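Local coordinates for protein lectin 2 (PDB 4TQJ) that binds sugars as a fungal lectin that specifically recognises non-reducing terminal N-acetylglucosamine, at residues L176-V179 against T180-H184. The protein carries 1 engineered substitution. Sequence-based numbering, arbitrary orientation.
Sequences LADV and TGNGH
D178 reaches into the turn T180-H184 and holds its backbone with both carboxylate oxygens. The turn joins strand 173-177 to strand 186-190 in one blade of a beta-propeller, within an FG-GAP-like repeat. Its sequence, D178-V179-T180-G181-N182-G183-H184, resembles the DxTGDG loops of such repeats.

The tight part is the carboxylate of D178. Its CG lies anti to the backbone N (chi1 -173°), which carries the group across to the inside of the turn. OD1 accepts from G181 N at 2.9 Å, and weakly from N182 N at 3.4 Å. OD2 accepts from G183 N at 2.7 Å. G181 N and G183 N each stand about 39° out of the carboxylate plane, and both bonds are bent. D178 is buried, so these N-H groups probably help to offset its charge. D186 OD2 lies close to D178 OD1 and accepts from V179 N and T180 N; this crowding of acidic groups might raise the proton affinity of one of them. H184 O sits 3.2 Å from D178 OD1; both are acceptors, so this is a close approach and not a hydrogen bond.

V179 is buried and turns away from T180-H184, and its side chain packs on V188 of strand 186-190. The solvent side is looser. G181, N182 and G183 are exposed, and both glycines have positive phi. Here N182 makes an Asx turn: its OD1 accepts from H184 N at 3.1 Å. Its ND2 bonds to N200 O in a neighbouring loop. The H184 imidazole meets N182 O edge-on: its ND1 donates almost straight (169°) at 3.1 Å, with that oxygen in the ring plane.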
loop_
_atom_site.group_PDB
_atom_site.type_symbol
_atom_site.label_atom_id
_atom_site.label_comp_id
_atom_site.label_asym_id
_atom_site.label_seq_id
_atom_site.Cartn_x
_atom_site.Cartn_y
_atom_site.Cartn_z
ATOM N N LEU A 176 -8.166 -24.308 -2.386
ATOM C CA LEU A 176 -6.976 -24.235 -3.217
ATOM C C LEU A 176 -5.821 -23.878 -2.295
ATOM O O LEU A 176 -5.936 -22.972 -1.493
ATOM C CB LEU A 176 -7.130 -23.175 -4.299
ATOM C CG LEU A 176 -8.286 -23.321 -5.296
ATOM C CD1 LEU A 176 -8.420 -22.040 -6.142
ATOM C CD2 LEU A 176 -8.106 -24.562 -6.164
ATOM N N ALA A 177 -4.727 -24.622 -2.385
ATOM C CA ALA A 177 -3.567 -24.380 -1.542
ATOM C C ALA A 177 -2.373 -25.089 -2.140
ATOM O O ALA A 177 -2.525 -26.091 -2.819
ATOM C CB ALA A 177 -3.823 -24.888 -0.126
ATOM N N ASP A 178 -1.180 -24.580 -1.878
ATOM C CA ASP A 178 0.012 -25.290 -2.302
ATOM C C ASP A 178 0.353 -26.352 -1.273
ATOM O O ASP A 178 0.846 -26.034 -0.187
ATOM C CB ASP A 178 1.193 -24.334 -2.468
ATOM C CG ASP A 178 2.402 -25.021 -3.063
ATOM O OD1 ASP A 178 2.266 -26.187 -3.483
ATOM O OD2 ASP A 178 3.480 -24.402 -3.107
ATOM N N VAL A 179 0.061 -27.608 -1.607
ATOM C CA VAL A 179 0.419 -28.732 -0.749
ATOM C C VAL A 179 1.597 -29.517 -1.335
ATOM O O VAL A 179 2.310 -30.201 -0.604
ATOM C CB VAL A 179 -0.768 -29.689 -0.526
ATOM C CG1 VAL A 179 -1.940 -28.962 0.117
ATOM C CG2 VAL A 179 -1.210 -30.310 -1.839
ATOM N N THR A 180 1.811 -29.423 -2.648
ATOM C CA THR A 180 2.904 -30.177 -3.278
ATOM C C THR A 180 4.256 -29.520 -3.065
ATOM O O THR A 180 5.290 -30.168 -3.209
ATOM C CB THR A 180 2.724 -30.351 -4.792
ATOM O OG1 THR A 180 2.783 -29.070 -5.431
ATOM C CG2 THR A 180 1.405 -31.041 -5.114
ATOM N N GLY A 181 4.249 -28.230 -2.749
ATOM C CA GLY A 181 5.481 -27.493 -2.525
ATOM C C GLY A 181 6.129 -26.901 -3.767
ATOM O O GLY A 181 7.322 -26.608 -3.754
ATOM N N ASN A 182 5.362 -26.714 -4.842
ATOM C CA ASN A 182 5.936 -26.165 -6.079
ATOM C C ASN A 182 5.552 -24.712 -6.328
ATOM O O ASN A 182 5.704 -24.209 -7.440
ATOM C CB ASN A 182 5.579 -27.031 -7.298
ATOM C CG ASN A 182 4.114 -26.922 -7.685
ATOM O OD1 ASN A 182 3.306 -26.382 -6.939
ATOM N ND2 ASN A 182 3.767 -27.446 -8.853
ATOM N N GLY A 183 5.057 -24.045 -5.287
ATOM C CA GLY A 183 4.707 -22.643 -5.371
ATOM C C GLY A 183 3.342 -22.371 -5.982
ATOM O O GLY A 183 2.826 -21.258 -5.877
ATOM N N HIS A 184 2.764 -23.382 -6.625
ATOM C CA HIS A 184 1.489 -23.237 -7.317
ATOM C C HIS A 184 0.328 -23.789 -6.491
ATOM O O HIS A 184 0.490 -24.748 -5.729
ATOM C CB HIS A 184 1.539 -23.939 -8.678
ATOM C CG HIS A 184 2.386 -23.235 -9.695
ATOM N ND1 HIS A 184 3.751 -23.079 -9.550
ATOM C CD2 HIS A 184 2.062 -22.640 -10.867
ATOM C CE1 HIS A 184 4.228 -22.418 -10.591
ATOM N NE2 HIS A 184 3.224 -22.142 -11.404
#